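Local coordinates for protein neutral ceramidase (Pseudomonas aeruginosa, PDB 2ZXC) that hydrolyses the N-acyl linkage of ceramides to give sphingosine and free fatty acid, with one zinc ion per subunit, and also catalyses the reverse synthesis, at residues Thr305-Arg310 / Arg319-Ala324; Tyr111-Leu116 / Asn349-Ala354; Pro4-Leu9 / Ala139-Gly144; Leu292-Ser297 / Met397-Gln402. One frame throughout, in Å; residues are numbered along the deposited sequence.

Contact 1: Thr305-Arg310 / Arg319-Ala324; sequences TRLPIR and RQLCTA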
loop_
_atom_site.group_PDB
_atom_site.type_symbol
_atom_site.label_atom_id
_atom_site.label_comp_id
_atom_site.label_asym_id
_atom_site.label_seq_id
_atom_site.Cartn_x
_atom_site.Cartn_y
_atom_site.Cartn_z
ATOM N N THR A 305 -8.142 -16.200 17.910
ATOM C CA THR A 305 -7.834 -16.633 19.267
ATOM C C THR A 305 -8.099 -18.110 19.506
ATOM O O THR A 305 -9.243 -18.542 19.624
ATOM C CB THR A 305 -8.621 -15.811 20.295
ATOM O OG1 THR A 305 -8.296 -14.426 20.126
ATOM C CG2 THR A 305 -8.266 -16.245 21.717
ATOM N N ARG A 306 -7.025 -18.885 19.572
ATOM C CA ARG A 306 -7.137 -20.316 19.808
ATOM C C ARG A 306 -8.012 -21.005 18.760
ATOM O O ARG A 306 -8.785 -21.908 19.070
ATOM C CB ARG A 306 -7.686 -20.558 21.219
ATOM C CG ARG A 306 -6.781 -20.001 22.320
ATOM C CD ARG A 306 -7.182 -20.514 23.697
ATOM N NE ARG A 306 -8.465 -19.967 24.131
ATOM C CZ ARG A 306 -8.628 -18.745 24.630
ATOM N NH1 ARG A 306 -9.837 -18.332 24.992
ATOM N NH2 ARG A 306 -7.580 -17.941 24.783
ATOM N N LEU A 307 -7.871 -20.576 17.512
ATOM C CA LEU A 307 -8.640 -21.144 16.411
ATOM C C LEU A 307 -8.257 -22.613 16.185
ATOM O O LEU A 307 -7.075 -22.944 16.034
ATOM C CB LEU A 307 -8.383 -20.338 15.130
ATOM C CG LEU A 307 -9.317 -20.486 13.923
ATOM C CD1 LEU A 307 -8.795 -19.630 12.788
ATOM C CD2 LEU A 307 -9.393 -21.923 13.475
ATOM N N PRO A 308 -9.257 -23.510 16.156
ATOM C CA PRO A 308 -9.023 -24.944 15.942
ATOM C C PRO A 308 -8.528 -25.224 14.520
ATOM O O PRO A 308 -9.156 -24.809 13.548
ATOM C CB PRO A 308 -10.400 -25.565 16.189
ATOM C CG PRO A 308 -11.086 -24.575 17.087
ATOM C CD PRO A 308 -10.670 -23.257 16.481
ATOM N N ILE A 309 -7.408 -25.930 14.404
ATOM C CA ILE A 309 -6.851 -26.264 13.098
ATOM C C ILE A 309 -6.912 -27.777 12.914
ATOM O O ILE A 309 -6.280 -28.523 13.659
ATOM C CB ILE A 309 -5.394 -25.810 12.993
ATOM C CG1 ILE A 309 -5.255 -24.387 13.539
ATOM C CG2 ILE A 309 -4.942 -25.857 11.543
ATOM C CD1 ILE A 309 -3.809 -23.948 13.747
ATOM N N ARG A 310 -7.671 -28.232 11.922
ATOM C CA ARG A 310 -7.820 -29.664 11.684
ATOM C C ARG A 310 -6.485 -30.341 11.358
ATOM O O ARG A 310 -5.631 -29.770 10.674
ATOM C CB ARG A 310 -8.862 -29.906 10.589
ATOM C CG ARG A 310 -10.227 -29.297 10.935
ATOM C CD ARG A 310 -11.354 -29.805 10.042
ATOM N NE ARG A 310 -11.160 -29.490 8.627
ATOM C CZ ARG A 310 -11.475 -28.332 8.053
ATOM N NH1 ARG A 310 -12.011 -27.347 8.765
ATOM N NH2 ARG A 310 -11.263 -28.167 6.752
ATOM N N ARG A 319 -4.614 -28.824 16.315
ATOM C CA ARG A 319 -3.886 -27.696 16.896
ATOM C C ARG A 319 -4.788 -26.492 17.040
ATOM O O ARG A 319 -5.836 -26.400 16.401
ATOM C CB ARG A 319 -2.708 -27.275 16.018
ATOM C CG ARG A 319 -1.773 -28.375 15.624
ATOM C CD ARG A 319 -1.076 -28.970 16.819
ATOM N NE ARG A 319 0.010 -29.833 16.379
ATOM C CZ ARG A 319 1.246 -29.744 16.842
ATOM N NH1 ARG A 319 1.536 -28.835 17.763
ATOM N NH2 ARG A 319 2.192 -30.540 16.370
ATOM N N GLN A 320 -4.356 -25.565 17.884
ATOM C CA GLN A 320 -5.065 -24.317 18.108
ATOM C C GLN A 320 -4.030 -23.220 17.968
ATOM O O GLN A 320 -2.913 -23.344 18.468
ATOM C CB GLN A 320 -5.689 -24.276 19.506
ATOM C CG GLN A 320 -6.943 -25.121 19.632
ATOM C CD GLN A 320 -7.656 -24.934 20.955
ATOM O OE1 GLN A 320 -8.778 -25.408 21.136
ATOM N NE2 GLN A 320 -7.010 -24.244 21.889
ATOM N N LEU A 321 -4.396 -22.160 17.261
ATOM C CA LEU A 321 -3.511 -21.021 17.051
ATOM C C LEU A 321 -3.116 -20.407 18.393
ATOM O O LEU A 321 -3.907 -20.405 19.331
ATOM C CB LEU A 321 -4.239 -19.976 16.204
ATOM C CG LEU A 321 -3.696 -19.562 14.838
ATOM C CD1 LEU A 321 -3.068 -20.741 14.115
ATOM C CD2 LEU A 321 -4.836 -18.965 14.034
ATOM N N CYS A 322 -1.896 -19.887 18.485
ATOM C CA CYS A 322 -1.448 -19.246 19.717
ATOM C C CYS A 322 -1.933 -17.804 19.665
ATOM O O CYS A 322 -2.305 -17.309 18.597
ATOM C CB CYS A 322 0.087 -19.197 19.807
ATOM S SG CYS A 322 1.031 -20.550 19.064
ATOM N N THR A 323 -1.934 -17.126 20.808
ATOM C CA THR A 323 -2.304 -15.720 20.811
ATOM C C THR A 323 -1.058 -15.054 20.236
ATOM O O THR A 323 0.028 -15.619 20.317
ATOM C CB THR A 323 -2.572 -15.187 22.230
ATOM O OG1 THR A 323 -1.621 -15.743 23.138
ATOM C CG2 THR A 323 -3.974 -15.546 22.674
ATOM N N ALA A 324 -1.215 -13.869 19.661
ATOM C CA ALA A 324 -0.115 -13.148 19.027
ATOM C C ALA A 324 1.146 -12.875 19.850
ATOM O O ALA A 324 1.085 -12.515 21.027
ATOM C CB ALA A 324 -0.637 -11.844 18.461
HETATM O O HOH W 1 -4.772 -16.691 18.213
#
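The amide of Q320 and the guanidinium of R306 are the flat groups here, with their planes 47° apart. The amide meets the stem of R306, not its charged end. Q320 NE2 lies 3.8 Å from R306 CB, and Q320 CD lies 3.7 Å from R306 O. One face of the guanidinium carries T305 CG2, 3.5 Å from the plane, nearer the rim than the centre. The backbones form a small antiparallel beta hairpin. P308 and Q320 are a non-hydrogen-bonded pair, I309 and R319 a hydrogen-bonded one. R319 N gives to I309 O at 3.1 Å, in the carbonyl plane, and I309 N gives back to R319 O. One more bond, L321 N to L307 O at 3.0 Å, carries the ladder past the strands. The apolar side is tight. I309 CD1 and L321 CD1 are 3.3 Å apart, a tight carbon pair, and the two side chains cross at about a right angle. L321 CD2 also reaches L307 CB at 4.0 Å. R319 turns its charge away, to a salt bridge with D315. A water takes C322 O as acceptor and meets R306 N weakly. Helix 471-488 packs against the apolar side, with L478 on L307, Q477 on I309 and A474 on L321. C322 is disulfide-bonded to C370, at the end of helix 365-370, and T323 touches L367 of that helix.

Contact 2: Tyr111-Leu116 / Asn349-Ala354; sequences YNLSVL and NPFLSA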
loop_
_atom_site.group_PDB
_atom_site.type_symbol
_atom_site.label_atom_id
_atom_site.label_comp_id
_atom_site.label_asym_id
_atom_site.label_seq_id
_atom_site.Cartn_x
_atom_site.Cartn_y
_atom_site.Cartn_z
ATOM N N TYR A 111 1.252 -1.287 15.237
ATOM C CA TYR A 111 1.548 -0.715 13.932
ATOM C C TYR A 111 1.659 0.804 13.952
ATOM O O TYR A 111 2.099 1.416 12.979
ATOM C CB TYR A 111 0.498 -1.190 12.918
ATOM C CG TYR A 111 0.407 -2.707 12.874
ATOM C CD1 TYR A 111 1.562 -3.486 12.747
ATOM C CD2 TYR A 111 -0.814 -3.362 13.007
ATOM C CE1 TYR A 111 1.504 -4.880 12.760
ATOM C CE2 TYR A 111 -0.886 -4.768 13.023
ATOM C CZ TYR A 111 0.280 -5.514 12.899
ATOM O OH TYR A 111 0.233 -6.893 12.910
ATOM N N ASN A 112 1.277 1.400 15.079
ATOM C CA ASN A 112 1.342 2.845 15.267
ATOM C C ASN A 112 2.528 3.233 16.143
ATOM O O ASN A 112 2.808 4.418 16.314
ATOM C CB ASN A 112 0.065 3.354 15.945
ATOM C CG ASN A 112 -1.147 3.278 15.049
ATOM O OD1 ASN A 112 -2.283 3.309 15.527
ATOM N ND2 ASN A 112 -0.919 3.197 13.745
ATOM N N LEU A 113 3.221 2.237 16.693
ATOM C CA LEU A 113 4.349 2.499 17.588
ATOM C C LEU A 113 5.348 3.552 17.146
ATOM O O LEU A 113 5.536 4.551 17.844
ATOM C CB LEU A 113 5.116 1.213 17.905
ATOM C CG LEU A 113 4.660 0.363 19.096
ATOM C CD1 LEU A 113 5.776 -0.632 19.441
ATOM C CD2 LEU A 113 4.366 1.251 20.306
ATOM N N SER A 114 5.997 3.325 16.004
ATOM C CA SER A 114 6.999 4.266 15.506
ATOM C C SER A 114 6.406 5.604 15.090
ATOM O O SER A 114 7.134 6.584 14.967
ATOM C CB SER A 114 7.770 3.664 14.319
ATOM O OG SER A 114 6.922 3.450 13.204
ATOM N N VAL A 115 5.093 5.647 14.877
ATOM C CA VAL A 115 4.433 6.887 14.468
ATOM C C VAL A 115 3.967 7.677 15.692
ATOM O O VAL A 115 3.484 8.803 15.569
ATOM C CB VAL A 115 3.195 6.615 13.575
ATOM C CG1 VAL A 115 2.706 7.924 12.955
ATOM C CG2 VAL A 115 3.533 5.608 12.498
ATOM N N LEU A 116 4.116 7.070 16.868
ATOM C CA LEU A 116 3.728 7.685 18.133
ATOM C C LEU A 116 2.217 7.703 18.341
ATOM O O LEU A 116 1.701 8.495 19.131
ATOM C CB LEU A 116 4.282 9.113 18.239
ATOM C CG LEU A 116 5.803 9.292 18.167
ATOM C CD1 LEU A 116 6.163 10.747 18.439
ATOM C CD2 LEU A 116 6.480 8.396 19.185
ATOM N N ASN A 349 9.980 7.566 22.856
ATOM C CA ASN A 349 8.638 7.159 22.488
ATOM C C ASN A 349 7.643 7.265 23.637
ATOM O O ASN A 349 7.460 6.326 24.411
ATOM C CB ASN A 349 8.647 5.733 21.949
ATOM C CG ASN A 349 7.447 5.447 21.082
ATOM O OD1 ASN A 349 6.322 5.810 21.425
ATOM N ND2 ASN A 349 7.675 4.788 19.955
ATOM N N PRO A 350 6.980 8.423 23.754
ATOM C CA PRO A 350 5.981 8.719 24.789
ATOM C C PRO A 350 4.798 7.770 24.652
ATOM O O PRO A 350 4.158 7.393 25.635
ATOM C CB PRO A 350 5.586 10.164 24.488
ATOM C CG PRO A 350 6.798 10.724 23.791
ATOM C CD PRO A 350 7.201 9.595 22.890
ATOM N N PHE A 351 4.516 7.389 23.411
ATOM C CA PHE A 351 3.415 6.489 23.113
ATOM C C PHE A 351 3.727 5.105 23.655
ATOM O O PHE A 351 2.881 4.464 24.273
ATOM C CB PHE A 351 3.194 6.432 21.598
ATOM C CG PHE A 351 2.072 5.518 21.170
ATOM C CD1 PHE A 351 0.838 5.550 21.814
ATOM C CD2 PHE A 351 2.241 4.654 20.095
ATOM C CE1 PHE A 351 -0.220 4.734 21.394
ATOM C CE2 PHE A 351 1.196 3.832 19.664
ATOM C CZ PHE A 351 -0.041 3.873 20.316
ATOM N N LEU A 352 4.953 4.649 23.434
ATOM C CA LEU A 352 5.350 3.328 23.903
ATOM C C LEU A 352 5.266 3.216 25.429
ATOM O O LEU A 352 4.721 2.242 25.951
ATOM C CB LEU A 352 6.772 3.002 23.435
ATOM C CG LEU A 352 7.045 1.534 23.083
ATOM C CD1 LEU A 352 8.533 1.347 22.839
ATOM C CD2 LEU A 352 6.576 0.618 24.195
ATOM N N SER A 353 5.798 4.206 26.144
ATOM C CA SER A 353 5.761 4.173 27.606
ATOM C C SER A 353 4.351 4.334 28.178
ATOM O O SER A 353 4.047 3.805 29.244
ATOM C CB SER A 353 6.700 5.237 28.189
ATOM O OG SER A 353 6.554 6.472 27.516
ATOM N N ALA A 354 3.491 5.059 27.474
ATOM C CA ALA A 354 2.118 5.241 27.929
ATOM C C ALA A 354 1.401 3.895 27.817
ATOM O O ALA A 354 0.439 3.623 28.537
ATOM C CB ALA A 354 1.413 6.282 27.076
#
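The CA atoms of L116 and F351 come within 5.1 Å where the chain leaving helix 109-112 meets the first turn of helix 350-355. Residues 113-115 keep helical backbone angles, and L116 then turns to positive phi (75°). The phenyl of F351 fits against this turn. Its CG is anti to the backbone N (chi1 180°), which sends the ring toward the other segment. L113 N lies in plane at the ring edge, and L113 CA is 3.9 Å from F351 CD2. F351 CB sits 3.5 Å from L116 O, and N112 CB approaches F351 CE2. L113 CD2 touches two residues of the helix, F351 at CD2 and L352 at CG, the second at 3.9 Å. Two helix-end motifs meet here. L116 is the C-prime residue of a Schellman motif, and N349 is the N-cap of helix 350-355. The N349 amide joins them. Its OD1 accepts from L352 N at 2.7 Å, the capping bond. Its ND2 gives to L113 O at 3.0 Å in a nearly straight bond (165°). Each donor stands well above its acceptor carbonyl plane. L113 O also takes L116 N, at 3.1 Å, and the two donors come from opposite faces of its plane. Using both ends fixes the amide's rotation. L116 slides past N349 in the opposite direction, with CD2 3.4 Å from N349 OD1, and also touches P350 CD. L344 lies against L113 and L29 against N349. L116 has a backbone bond to F508, and Y111 packs edge-to-face on Y445.

Contact 3: Pro4-Leu9 / Ala139-Gly144; sequences PYRFGL and ARLQPG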
loop_
_atom_site.group_PDB
_atom_site.type_symbol
_atom_site.label_atom_id
_atom_site.label_comp_id
_atom_site.label_asym_id
_atom_site.label_seq_id
_atom_site.Cartn_x
_atom_site.Cartn_y
_atom_site.Cartn_z
ATOM N N PRO A 4 -20.740 -9.498 -21.561
ATOM C CA PRO A 4 -20.833 -10.259 -20.312
ATOM C C PRO A 4 -20.690 -9.450 -19.031
ATOM O O PRO A 4 -21.350 -9.740 -18.030
ATOM C CB PRO A 4 -19.731 -11.300 -20.467
ATOM C CG PRO A 4 -18.692 -10.554 -21.238
ATOM C CD PRO A 4 -19.513 -9.854 -22.298
ATOM N N TYR A 5 -19.831 -8.441 -19.055
ATOM C CA TYR A 5 -19.631 -7.625 -17.864
ATOM C C TYR A 5 -19.665 -6.125 -18.114
ATOM O O TYR A 5 -19.705 -5.644 -19.247
ATOM C CB TYR A 5 -18.283 -7.931 -17.202
ATOM C CG TYR A 5 -17.993 -9.388 -16.931
ATOM C CD1 TYR A 5 -17.147 -10.115 -17.770
ATOM C CD2 TYR A 5 -18.537 -10.033 -15.821
ATOM C CE1 TYR A 5 -16.845 -11.448 -17.508
ATOM C CE2 TYR A 5 -18.244 -11.367 -15.550
ATOM C CZ TYR A 5 -17.397 -12.068 -16.397
ATOM O OH TYR A 5 -17.112 -13.386 -16.125
ATOM N N ARG A 6 -19.639 -5.403 -17.007
ATOM C CA ARG A 6 -19.590 -3.959 -16.996
ATOM C C ARG A 6 -18.529 -3.693 -15.946
ATOM O O ARG A 6 -18.442 -4.414 -14.951
ATOM C CB ARG A 6 -20.930 -3.368 -16.552
ATOM C CG ARG A 6 -22.028 -3.494 -17.591
ATOM C CD ARG A 6 -23.410 -3.348 -16.966
ATOM N NE ARG A 6 -23.589 -2.073 -16.277
ATOM C CZ ARG A 6 -23.427 -0.880 -16.846
ATOM N NH1 ARG A 6 -23.078 -0.789 -18.124
ATOM N NH2 ARG A 6 -23.616 0.229 -16.137
ATOM N N PHE A 7 -17.699 -2.691 -16.173
ATOM C CA PHE A 7 -16.685 -2.360 -15.197
ATOM C C PHE A 7 -16.555 -0.856 -15.091
ATOM O O PHE A 7 -16.881 -0.126 -16.032
ATOM C CB PHE A 7 -15.346 -3.000 -15.568
ATOM C CG PHE A 7 -14.849 -2.632 -16.931
ATOM C CD1 PHE A 7 -14.247 -1.401 -17.164
ATOM C CD2 PHE A 7 -14.962 -3.533 -17.984
ATOM C CE1 PHE A 7 -13.763 -1.076 -18.427
ATOM C CE2 PHE A 7 -14.483 -3.217 -19.248
ATOM C CZ PHE A 7 -13.882 -1.991 -19.471
ATOM N N GLY A 8 -16.109 -0.405 -13.923
ATOM C CA GLY A 8 -15.928 1.013 -13.680
ATOM C C GLY A 8 -14.579 1.216 -13.028
ATOM O O GLY A 8 -14.244 0.544 -12.056
ATOM N N LEU A 9 -13.797 2.140 -13.565
ATOM C CA LEU A 9 -12.473 2.402 -13.039
ATOM C C LEU A 9 -12.420 3.774 -12.386
ATOM O O LEU A 9 -12.649 4.785 -13.043
ATOM C CB LEU A 9 -11.462 2.311 -14.178
ATOM C CG LEU A 9 -11.683 1.058 -15.032
ATOM C CD1 LEU A 9 -10.746 1.083 -16.216
ATOM C CD2 LEU A 9 -11.456 -0.198 -14.192
ATOM N N ALA A 139 -19.462 5.211 -10.987
ATOM C CA ALA A 139 -20.011 6.256 -11.848
ATOM C C ALA A 139 -19.526 6.068 -13.273
ATOM O O ALA A 139 -20.097 6.626 -14.211
ATOM C CB ALA A 139 -19.595 7.639 -11.338
ATOM N N ARG A 140 -18.471 5.278 -13.437
ATOM C CA ARG A 140 -17.916 5.039 -14.760
ATOM C C ARG A 140 -18.154 3.618 -15.283
ATOM O O ARG A 140 -17.449 3.137 -16.175
ATOM C CB ARG A 140 -16.427 5.395 -14.747
ATOM C CG ARG A 140 -16.203 6.898 -14.562
ATOM C CD ARG A 140 -14.743 7.278 -14.397
ATOM N NE ARG A 140 -14.565 8.729 -14.461
ATOM C CZ ARG A 140 -15.089 9.598 -13.596
ATOM N NH1 ARG A 140 -15.829 9.170 -12.582
ATOM N NH2 ARG A 140 -14.881 10.901 -13.753
ATOM N N LEU A 141 -19.162 2.951 -14.728
ATOM C CA LEU A 141 -19.502 1.603 -15.159
ATOM C C LEU A 141 -19.850 1.611 -16.642
ATOM O O LEU A 141 -20.693 2.389 -17.096
ATOM C CB LEU A 141 -20.682 1.064 -14.348
ATOM C CG LEU A 141 -20.295 0.439 -13.006
ATOM C CD1 LEU A 141 -21.534 0.191 -12.157
ATOM C CD2 LEU A 141 -19.536 -0.860 -13.260
ATOM N N GLN A 142 -19.191 0.739 -17.394
ATOM C CA GLN A 142 -19.412 0.643 -18.828
ATOM C C GLN A 142 -19.319 -0.822 -19.258
ATOM O O GLN A 142 -18.624 -1.620 -18.628
ATOM C CB GLN A 142 -18.347 1.461 -19.565
ATOM C CG GLN A 142 -16.960 0.824 -19.521
ATOM C CD GLN A 142 -15.884 1.658 -20.192
ATOM O OE1 GLN A 142 -15.079 2.309 -19.525
ATOM N NE2 GLN A 142 -15.866 1.643 -21.513
ATOM N N PRO A 143 -20.026 -1.197 -20.336
ATOM C CA PRO A 143 -19.959 -2.591 -20.788
ATOM C C PRO A 143 -18.561 -2.918 -21.302
ATOM O O PRO A 143 -17.829 -2.031 -21.746
ATOM C CB PRO A 143 -21.016 -2.651 -21.891
ATOM C CG PRO A 143 -21.031 -1.249 -22.424
ATOM C CD PRO A 143 -20.958 -0.416 -21.169
ATOM N N GLY A 144 -18.187 -4.187 -21.235
ATOM C CA GLY A 144 -16.872 -4.564 -21.707
ATOM C C GLY A 144 -16.551 -6.020 -21.479
ATOM O O GLY A 144 -17.401 -6.799 -21.044
HETATM O O HOH W 2 -14.646 2.796 -16.364
#
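F7 and Q142 form a hydrogen-bonded antiparallel pair. F7 N gives to Q142 O at 2.8 Å, and Q142 N gives to F7 O at the same distance of 2.8 Å. G144 N to Y5 O adds a third backbone bond. The pair also meets by side chains. Q142 CG lies over one face of the F7 ring, 4.3 Å from its centroid and 26° off the normal, a CH-pi contact. F7 CG stands between the backbone N and the carbonyl carbon (chi1 57°), which holds the ring close to the partner strand. G144 has no side chain, so F7 CE2 can come within 3.7 Å of G144 CA. R6 and P143 point to the other face of the sheet. The R6 chain bends at chi3 and passes across L141 and P143. R6 NH1 is 3.7 Å from P143 CD, at the guanidinium edge, and R6 NH2 is 3.5 Å from L141 CB. L141 CD2 touches G8 N. A water closes the far end. It takes L9 N at 3.0 Å and gives to R140 O at 2.8 Å and to Q142 OE1. In the next shell, E48 holds R6 NE in a salt bridge, and F187 meets the F7 ring edge-to-face. Both strands belong to a large mixed sheet. Strand 5-13 pairs with 142-152 and also with 41-49, whose V46 and E48 touch L141. A195 of strand 194-200 packs on F7 and L9.

Contact 4: Leu292-Ser297 / Met397-Gln402; sequences LGELDS and MFRIGQ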
loop_
_atom_site.group_PDB
_atom_site.type_symbol
_atom_site.label_atom_id
_atom_site.label_comp_id
_atom_site.label_asym_id
_atom_site.label_seq_id
_atom_site.Cartn_x
_atom_site.Cartn_y
_atom_site.Cartn_z
ATOM N N LEU A 292 -14.984 -15.350 -18.244
ATOM C CA LEU A 292 -16.405 -15.563 -18.448
ATOM C C LEU A 292 -16.955 -16.385 -17.304
ATOM O O LEU A 292 -16.259 -17.239 -16.748
ATOM C CB LEU A 292 -16.643 -16.307 -19.766
ATOM C CG LEU A 292 -16.225 -15.641 -21.079
ATOM C CD1 LEU A 292 -16.309 -16.665 -22.207
ATOM C CD2 LEU A 292 -17.133 -14.448 -21.371
ATOM N N GLY A 293 -18.209 -16.129 -16.954
ATOM C CA GLY A 293 -18.819 -16.864 -15.869
ATOM C C GLY A 293 -19.329 -15.936 -14.794
ATOM O O GLY A 293 -19.126 -14.722 -14.850
ATOM N N GLU A 294 -19.979 -16.517 -13.797
ATOM C CA GLU A 294 -20.549 -15.750 -12.712
ATOM C C GLU A 294 -19.545 -14.999 -11.853
ATOM O O GLU A 294 -18.327 -15.223 -11.897
ATOM C CB GLU A 294 -21.373 -16.663 -11.805
ATOM C CG GLU A 294 -20.559 -17.801 -11.218
ATOM C CD GLU A 294 -21.281 -18.534 -10.106
ATOM O OE1 GLU A 294 -20.759 -19.571 -9.649
ATOM O OE2 GLU A 294 -22.363 -18.075 -9.686
ATOM N N LEU A 295 -20.103 -14.094 -11.063
ATOM C CA LEU A 295 -19.360 -13.288 -10.125
ATOM C C LEU A 295 -19.946 -13.801 -8.826
ATOM O O LEU A 295 -21.130 -14.115 -8.774
ATOM C CB LEU A 295 -19.716 -11.815 -10.296
ATOM C CG LEU A 295 -18.624 -10.829 -10.694
ATOM C CD1 LEU A 295 -17.934 -11.282 -11.970
ATOM C CD2 LEU A 295 -19.258 -9.449 -10.860
ATOM N N ASP A 296 -19.128 -13.920 -7.792
ATOM C CA ASP A 296 -19.624 -14.391 -6.511
ATOM C C ASP A 296 -18.585 -14.020 -5.480
ATOM O O ASP A 296 -17.474 -13.627 -5.830
ATOM C CB ASP A 296 -19.828 -15.907 -6.528
ATOM C CG ASP A 296 -20.785 -16.381 -5.442
ATOM O OD1 ASP A 296 -21.137 -15.577 -4.553
ATOM O OD2 ASP A 296 -21.186 -17.562 -5.473
ATOM N N SER A 297 -18.938 -14.143 -4.209
ATOM C CA SER A 297 -18.000 -13.797 -3.163
ATOM C C SER A 297 -18.396 -14.376 -1.821
ATOM O O SER A 297 -19.516 -14.839 -1.626
ATOM C CB SER A 297 -17.906 -12.279 -3.033
ATOM O OG SER A 297 -19.107 -11.754 -2.488
ATOM N N MET A 397 -12.917 -14.014 -0.471
ATOM C CA MET A 397 -12.680 -14.560 -1.805
ATOM C C MET A 397 -13.696 -14.002 -2.785
ATOM O O MET A 397 -14.888 -13.920 -2.482
ATOM C CB MET A 397 -12.796 -16.086 -1.815
ATOM C CG MET A 397 -11.571 -16.815 -1.321
ATOM S SD MET A 397 -11.848 -18.590 -1.273
ATOM C CE MET A 397 -11.900 -18.977 -3.010
ATOM N N PHE A 398 -13.209 -13.618 -3.958
ATOM C CA PHE A 398 -14.052 -13.102 -5.018
ATOM C C PHE A 398 -13.999 -14.074 -6.180
ATOM O O PHE A 398 -12.911 -14.470 -6.613
ATOM C CB PHE A 398 -13.530 -11.763 -5.541
ATOM C CG PHE A 398 -13.997 -10.566 -4.770
ATOM C CD1 PHE A 398 -14.715 -10.704 -3.588
ATOM C CD2 PHE A 398 -13.698 -9.287 -5.230
ATOM C CE1 PHE A 398 -15.125 -9.588 -2.872
ATOM C CE2 PHE A 398 -14.103 -8.163 -4.523
ATOM C CZ PHE A 398 -14.818 -8.312 -3.341
ATOM N N ARG A 399 -15.154 -14.492 -6.678
ATOM C CA ARG A 399 -15.112 -15.330 -7.856
ATOM C C ARG A 399 -15.440 -14.409 -9.022
ATOM O O ARG A 399 -16.464 -13.733 -9.021
ATOM C CB ARG A 399 -16.127 -16.471 -7.838
ATOM C CG ARG A 399 -16.110 -17.163 -9.197
ATOM C CD ARG A 399 -17.029 -18.347 -9.343
ATOM N NE ARG A 399 -16.889 -18.871 -10.697
ATOM C CZ ARG A 399 -17.239 -20.094 -11.070
ATOM N NH1 ARG A 399 -17.761 -20.934 -10.187
ATOM N NH2 ARG A 399 -17.046 -20.482 -12.324
ATOM N N ILE A 400 -14.555 -14.384 -10.006
ATOM C CA ILE A 400 -14.738 -13.566 -11.192
ATOM C C ILE A 400 -14.559 -14.524 -12.360
ATOM O O ILE A 400 -13.438 -14.740 -12.825
ATOM C CB ILE A 400 -13.665 -12.458 -11.268
ATOM C CG1 ILE A 400 -13.689 -11.627 -9.978
ATOM C CG2 ILE A 400 -13.914 -11.584 -12.486
ATOM C CD1 ILE A 400 -12.644 -10.509 -9.927
ATOM N N GLY A 401 -15.660 -15.116 -12.816
ATOM C CA GLY A 401 -15.574 -16.070 -13.908
ATOM C C GLY A 401 -14.797 -17.298 -13.455
ATOM O O GLY A 401 -15.124 -17.906 -12.434
ATOM N N GLN A 402 -13.766 -17.668 -14.205
ATOM C CA GLN A 402 -12.943 -18.821 -13.857
ATOM C C GLN A 402 -11.795 -18.379 -12.941
ATOM O O GLN A 402 -10.857 -19.133 -12.666
ATOM C CB GLN A 402 -12.378 -19.473 -15.121
ATOM C CG GLN A 402 -11.375 -18.626 -15.914
ATOM C CD GLN A 402 -12.032 -17.666 -16.898
ATOM O OE1 GLN A 402 -11.464 -17.355 -17.950
ATOM N NE2 GLN A 402 -13.220 -17.184 -16.558
HETATM O O HOH W 3 -16.490 -19.365 -14.906
HETATM O O HOH W 4 -18.493 -20.944 -7.582
#
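The R399 side chain crosses that of E294 at about a right angle, its CG anti to the backbone N (chi1 173°) and its chain extended to NE. R399 CB lies beside D296, 4.0 Å from D296 CB. R399 CG lies 4.0 Å from E294 O. CD lies beside E294 CG and OE1. R399 NE has E294 CG 3.9 Å away, over one guanidinium face, and gives to G401 O at 2.7 Å. NH2 has a weak bond to the same oxygen. R399 NH2 also gives to a water at 2.9 Å, which gives to L292 O. R399 NH1 gives to a second water at 2.7 Å. E294 OE1 is 3.3 Å from R399 NH1, a salt bridge by charge alone, since the oxygen lies well out of the guanidinium plane. E294 OE1 has a second partner, R489. The backbones pair antiparallel, with D296 and R399 bonded both ways and G401 N giving to E294 O at 2.8 Å. On the other face, L295 CD1 packs on I400 CG2. Strand 295-303 is an outer strand, within this chain, of a four-stranded mixed sheet, with 392-400 next to it. Helix 471-488 covers D296 and M397. L56 of strand 54-61 and I47 of strand 41-49 pack on L295 and I400.

How the contacts relate
Contacts 3 and 4 are neighbours, with centres 15 Å apart. They touch through Y5 OH, 2.7 Å from G293 O, probably a hydrogen bond. Contact 2 lies across the chain's centre from both, 44 and 42 Å away between centres. Contact 1 is nearer to it, about 7 Å at the nearest atoms. Strand 295-303 of contact 4 leads on to the hairpin of contact 1, and helix 471-488 packs on both. Contact 2 is by the substrate pocket. The L113 side chain is about 12 Å from the bound N-acetyl ceramide, and the N112 side chain about 4 Å from that of S106, a probable substrate residue. The S297 side chain in contact 4 is about 7 Å from that of D87, another probable one.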